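Local structure of MmeI (Methylophilus methylotrophus, 5HR4) at residues A[363-375]-A[418-430]. The protein is a type IIL restriction-modification enzyme that probably methylates adenine at N6 in DNA, with S-adenosylmethionine as donor. Numbering follows the deposited sequence.
Sequences ACGCGNFLVITYR and PAQIAQVALWLTD. With SFG (sinefungin), chain H.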
loop_
_atom_site.group_PDB
_atom_site.type_symbol
_atom_site.label_atom_id
_atom_site.label_comp_id
_atom_site.label_asym_id
_atom_site.label_seq_id
_atom_site.Cartn_x
_atom_site.Cartn_y
_atom_site.Cartn_z
ATOM N N ALA A 363 10.961 1.345 8.182
ATOM C CA ALA A 363 9.559 1.162 8.542
ATOM C C ALA A 363 9.309 -0.342 8.606
ATOM O O ALA A 363 8.338 -0.851 8.042
ATOM C CB ALA A 363 8.638 1.856 7.530
ATOM N N CYS A 364 10.189 -1.055 9.306
ATOM C CA CYS A 364 10.424 -2.462 9.031
ATOM C C CYS A 364 9.308 -3.393 9.493
ATOM O O CYS A 364 9.360 -4.581 9.155
ATOM C CB CYS A 364 11.747 -2.889 9.668
ATOM S SG CYS A 364 11.665 -2.994 11.444
ATOM N N GLY A 365 8.326 -2.919 10.249
ATOM C CA GLY A 365 7.278 -3.828 10.698
ATOM C C GLY A 365 7.838 -4.949 11.553
ATOM O O GLY A 365 8.663 -4.722 12.440
ATOM N N CYS A 366 7.403 -6.184 11.297
ATOM C CA CYS A 366 7.913 -7.341 12.030
ATOM C C CYS A 366 9.215 -7.882 11.441
ATOM O O CYS A 366 9.661 -8.967 11.836
ATOM C CB CYS A 366 6.859 -8.455 12.071
ATOM S SG CYS A 366 6.667 -9.392 10.489
ATOM N N GLY A 367 9.823 -7.162 10.497
ATOM C CA GLY A 367 11.160 -7.485 10.038
ATOM C C GLY A 367 11.263 -8.380 8.823
ATOM O O GLY A 367 12.354 -8.890 8.546
ATOM N N ASN A 368 10.184 -8.569 8.066
ATOM C CA ASN A 368 10.198 -9.575 7.006
ATOM C C ASN A 368 11.244 -9.268 5.935
ATOM O O ASN A 368 12.023 -10.151 5.551
ATOM C CB ASN A 368 8.804 -9.714 6.409
ATOM C CG ASN A 368 7.927 -10.615 7.246
ATOM O OD1 ASN A 368 8.417 -11.582 7.804
ATOM N ND2 ASN A 368 6.639 -10.290 7.365
ATOM N N PHE A 369 11.280 -8.026 5.435
ATOM C CA PHE A 369 12.343 -7.635 4.505
ATOM C C PHE A 369 13.723 -8.007 5.033
ATOM O O PHE A 369 14.573 -8.495 4.276
ATOM C CB PHE A 369 12.312 -6.137 4.235
ATOM C CG PHE A 369 11.280 -5.725 3.269
ATOM C CD1 PHE A 369 11.513 -5.809 1.915
ATOM C CD2 PHE A 369 10.076 -5.224 3.707
ATOM C CE1 PHE A 369 10.538 -5.428 1.000
ATOM C CE2 PHE A 369 9.113 -4.826 2.808
ATOM C CZ PHE A 369 9.339 -4.939 1.451
ATOM N N LEU A 370 13.980 -7.765 6.324
ATOM C CA LEU A 370 15.280 -8.143 6.870
ATOM C C LEU A 370 15.433 -9.654 6.980
ATOM O O LEU A 370 16.547 -10.170 6.826
ATOM C CB LEU A 370 15.501 -7.491 8.234
ATOM C CG LEU A 370 15.428 -5.969 8.126
ATOM C CD1 LEU A 370 15.507 -5.307 9.490
ATOM C CD2 LEU A 370 16.498 -5.445 7.197
ATOM N N VAL A 371 14.342 -10.378 7.248
ATOM C CA VAL A 371 14.449 -11.820 7.446
ATOM C C VAL A 371 14.669 -12.519 6.110
ATOM O O VAL A 371 15.634 -13.273 5.944
ATOM C CB VAL A 371 13.210 -12.352 8.190
ATOM C CG1 VAL A 371 13.088 -13.852 8.046
ATOM C CG2 VAL A 371 13.285 -11.981 9.657
ATOM N N ILE A 372 13.807 -12.243 5.121
ATOM C CA ILE A 372 14.008 -12.800 3.783
ATOM C C ILE A 372 15.399 -12.468 3.256
ATOM O O ILE A 372 16.066 -13.329 2.667
ATOM C CB ILE A 372 12.926 -12.307 2.805
ATOM C CG1 ILE A 372 11.559 -12.740 3.289
ATOM C CG2 ILE A 372 13.156 -12.918 1.416
ATOM C CD1 ILE A 372 11.475 -14.246 3.347
ATOM N N THR A 373 15.854 -11.220 3.429
ATOM C CA THR A 373 17.161 -10.850 2.892
ATOM C C THR A 373 18.260 -11.665 3.548
ATOM O O THR A 373 19.121 -12.243 2.871
ATOM C CB THR A 373 17.449 -9.363 3.084
ATOM O OG1 THR A 373 16.516 -8.573 2.332
ATOM C CG2 THR A 373 18.872 -9.060 2.627
ATOM N N TYR A 374 18.234 -11.743 4.874
ATOM C CA TYR A 374 19.259 -12.496 5.583
ATOM C C TYR A 374 19.222 -13.968 5.200
ATOM O O TYR A 374 20.266 -14.626 5.179
ATOM C CB TYR A 374 19.087 -12.296 7.101
ATOM C CG TYR A 374 20.003 -13.122 7.965
ATOM C CD1 TYR A 374 21.376 -12.908 7.961
ATOM C CD2 TYR A 374 19.496 -14.111 8.800
ATOM C CE1 TYR A 374 22.230 -13.676 8.741
ATOM C CE2 TYR A 374 20.334 -14.873 9.594
ATOM C CZ TYR A 374 21.702 -14.650 9.550
ATOM O OH TYR A 374 22.544 -15.404 10.331
ATOM N N ARG A 375 18.046 -14.504 4.871
ATOM C CA ARG A 375 17.980 -15.920 4.519
ATOM C C ARG A 375 18.584 -16.162 3.137
ATOM O O ARG A 375 19.340 -17.117 2.936
ATOM C CB ARG A 375 16.537 -16.418 4.584
ATOM C CG ARG A 375 16.279 -17.596 3.679
ATOM C CD ARG A 375 15.055 -18.387 4.083
ATOM N NE ARG A 375 13.802 -17.793 3.624
ATOM C CZ ARG A 375 13.476 -17.627 2.346
ATOM N NH1 ARG A 375 14.334 -17.992 1.405
ATOM N NH2 ARG A 375 12.304 -17.095 2.008
ATOM N N PRO A 418 6.071 -5.305 16.968
ATOM C CA PRO A 418 6.812 -5.686 15.758
ATOM C C PRO A 418 8.301 -5.393 15.859
ATOM O O PRO A 418 9.123 -6.140 15.293
ATOM C CB PRO A 418 6.141 -4.857 14.652
ATOM C CG PRO A 418 5.413 -3.740 15.377
ATOM C CD PRO A 418 5.012 -4.316 16.688
ATOM N N ALA A 419 8.683 -4.330 16.566
ATOM C CA ALA A 419 10.110 -4.048 16.706
ATOM C C ALA A 419 10.803 -5.123 17.524
ATOM O O ALA A 419 11.984 -5.402 17.294
ATOM C CB ALA A 419 10.340 -2.675 17.338
ATOM N N GLN A 420 10.084 -5.754 18.461
ATOM C CA GLN A 420 10.654 -6.888 19.186
ATOM C C GLN A 420 10.616 -8.169 18.353
ATOM O O GLN A 420 11.559 -8.956 18.399
ATOM C CB GLN A 420 9.931 -7.099 20.518
ATOM C CG GLN A 420 10.070 -5.968 21.516
ATOM C CD GLN A 420 11.254 -6.123 22.478
ATOM O OE1 GLN A 420 12.213 -6.837 22.185
ATOM N NE2 GLN A 420 11.184 -5.440 23.644
ATOM N N ILE A 421 9.547 -8.404 17.579
ATOM C CA ILE A 421 9.507 -9.589 16.717
ATOM C C ILE A 421 10.663 -9.556 15.725
ATOM O O ILE A 421 11.398 -10.532 15.572
ATOM C CB ILE A 421 8.164 -9.698 15.970
ATOM C CG1 ILE A 421 6.973 -9.502 16.878
ATOM C CG2 ILE A 421 8.047 -11.077 15.283
ATOM C CD1 ILE A 421 5.633 -9.641 16.115
ATOM N N ALA A 422 10.834 -8.421 15.041
ATOM C CA ALA A 422 11.906 -8.282 14.063
ATOM C C ALA A 422 13.222 -8.786 14.627
ATOM O O ALA A 422 13.941 -9.543 13.966
ATOM C CB ALA A 422 12.028 -6.823 13.618
ATOM N N GLN A 423 13.530 -8.415 15.869
ATOM C CA GLN A 423 14.772 -8.870 16.477
ATOM C C GLN A 423 14.782 -10.387 16.605
ATOM O O GLN A 423 15.695 -11.052 16.097
ATOM C CB GLN A 423 14.985 -8.197 17.836
ATOM C CG GLN A 423 16.405 -8.336 18.356
ATOM C CD GLN A 423 16.698 -7.455 19.555
ATOM O OE1 GLN A 423 16.668 -7.914 20.697
ATOM N NE2 GLN A 423 17.015 -6.191 19.298
ATOM N N VAL A 424 13.752 -10.963 17.244
ATOM C CA VAL A 424 13.729 -12.417 17.407
ATOM C C VAL A 424 13.585 -13.101 16.061
ATOM O O VAL A 424 14.141 -14.185 15.835
ATOM C CB VAL A 424 12.614 -12.848 18.369
ATOM C CG1 VAL A 424 12.363 -14.330 18.249
ATOM C CG2 VAL A 424 13.010 -12.520 19.791
ATOM N N ALA A 425 12.865 -12.479 15.135
ATOM C CA ALA A 425 12.739 -13.062 13.807
ATOM C C ALA A 425 14.109 -13.297 13.178
ATOM O O ALA A 425 14.342 -14.335 12.544
ATOM C CB ALA A 425 11.876 -12.165 12.922
ATOM N N LEU A 426 15.036 -12.357 13.361
ATOM C CA LEU A 426 16.362 -12.519 12.785
ATOM C C LEU A 426 17.139 -13.634 13.469
ATOM O O LEU A 426 17.903 -14.345 12.819
ATOM C CB LEU A 426 17.126 -11.198 12.845
ATOM C CG LEU A 426 16.809 -10.323 11.633
ATOM C CD1 LEU A 426 17.152 -8.893 11.880
ATOM C CD2 LEU A 426 17.606 -10.830 10.443
ATOM N N TRP A 427 16.967 -13.824 14.774
ATOM C CA TRP A 427 17.724 -14.897 15.420
ATOM C C TRP A 427 17.176 -16.276 15.066
ATOM O O TRP A 427 17.951 -17.219 14.863
ATOM C CB TRP A 427 17.731 -14.720 16.927
ATOM C CG TRP A 427 18.714 -13.716 17.433
ATOM C CD1 TRP A 427 20.056 -13.641 17.153
ATOM C CD2 TRP A 427 18.436 -12.664 18.360
ATOM N NE1 TRP A 427 20.618 -12.587 17.838
ATOM C CE2 TRP A 427 19.643 -11.978 18.590
ATOM C CE3 TRP A 427 17.270 -12.232 19.020
ATOM C CZ2 TRP A 427 19.717 -10.890 19.447
ATOM C CZ3 TRP A 427 17.346 -11.161 19.858
ATOM C CH2 TRP A 427 18.557 -10.493 20.064
ATOM N N LEU A 428 15.848 -16.424 15.011
ATOM C CA LEU A 428 15.267 -17.700 14.597
ATOM C C LEU A 428 15.675 -18.049 13.167
ATOM O O LEU A 428 16.024 -19.201 12.873
ATOM C CB LEU A 428 13.741 -17.662 14.717
ATOM C CG LEU A 428 13.096 -17.156 16.016
ATOM C CD1 LEU A 428 11.561 -17.254 15.948
ATOM C CD2 LEU A 428 13.660 -17.863 17.254
ATOM N N THR A 429 15.656 -17.065 12.267
ATOM C CA THR A 429 16.132 -17.334 10.918
ATOM C C THR A 429 17.604 -17.722 10.936
ATOM O O THR A 429 18.011 -18.676 10.258
ATOM C CB THR A 429 15.896 -16.134 10.000
ATOM O OG1 THR A 429 14.601 -15.569 10.262
ATOM C CG2 THR A 429 15.929 -16.597 8.567
ATOM N N ASP A 430 18.411 -17.014 11.726
ATOM C CA ASP A 430 19.798 -17.417 11.928
ATOM C C ASP A 430 19.883 -18.888 12.291
ATOM O O ASP A 430 20.553 -19.670 11.607
ATOM C CB ASP A 430 20.444 -16.569 13.025
ATOM C CG ASP A 430 21.882 -16.980 13.309
ATOM O OD1 ASP A 430 22.754 -16.664 12.469
ATOM O OD2 ASP A 430 22.147 -17.601 14.370
HETATM N N SFG H . 7.255 -4.629 5.951
HETATM C CA SFG H . 6.702 -5.021 7.231
HETATM C C SFG H . 6.480 -6.521 7.179
HETATM O O SFG H . 6.766 -7.134 6.127
HETATM O OXT SFG H . 6.026 -7.150 8.165
HETATM C CB SFG H . 5.381 -4.302 7.478
HETATM C CG SFG H . 5.629 -2.807 7.349
HETATM C CD SFG H . 4.263 -2.158 7.332
HETATM N NE SFG H . 3.762 -2.271 5.976
HETATM C "C5'" SFG H . 4.321 -0.690 7.784
HETATM C "C4'" SFG H . 4.982 -0.474 9.189
HETATM O "O4'" SFG H . 5.303 0.782 9.315
HETATM C "C3'" SFG H . 4.034 -0.731 10.374
HETATM O "O3'" SFG H . 4.504 -1.811 11.043
HETATM C "C2'" SFG H . 4.066 0.561 11.244
HETATM O "O2'" SFG H . 4.150 0.247 12.698
HETATM C "C1'" SFG H . 5.157 1.154 10.876
HETATM N N9 SFG H . 5.073 2.581 10.901
HETATM C C8 SFG H . 4.038 3.353 10.579
HETATM N N7 SFG H . 4.415 4.629 10.698
HETATM C C5 SFG H . 5.689 4.638 11.087
HETATM C C6 SFG H . 6.540 5.681 11.363
HETATM N N6 SFG H . 6.373 7.113 11.319
HETATM N N1 SFG H . 7.791 5.457 11.745
HETATM C C2 SFG H . 8.224 4.179 11.860
HETATM N N3 SFG H . 7.382 3.147 11.593
HETATM C C4 SFG H . 6.107 3.377 11.205
#
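From Gly367 against Ala422, where the CA atoms lie 4.2 Å apart, to Val371 against Leu426, helices 368-375 and 418-430 run nearly parallel, their axes 9.3 Å apart and inclined by 15°. Gly367 suits the tight end: a CB there would collide with that of Ala422, and its own backbone angles exclude a side chain as well. The Ala422 CA lies 3.2 Å from Cys366 O in a CA-H...O contact. Next along, Val371 forks over one face of the partner helix, CG2 on Ala425 CB (3.6 Å) and CG1 by Thr429 OG1. The Thr429 hydroxyl is turned back to its own helix, bonding Ala425 O (2.6 Å), which lets a polar residue sit among apolar ones. Tyr374, with CG anti to the backbone N (chi1 175°), lays its CB against Leu426 CD2 and carries OH to Asp430 OD1 in a hydrogen bond (2.5 Å), ring and carboxylate 24° from coplanar. A phenylalanine here lacks the hydroxyl and would probably leave Asp430 OD1 more dependent on Arg447, its salt-bridge partner. In this Rossmann-like methyltransferase domain, the buried carboxylate thus ties the far end, while close backbone packing sets the sinefungin-lining turn, with Asn368 ND2 weakly bonded to the ligand carboxylate, against the second helix.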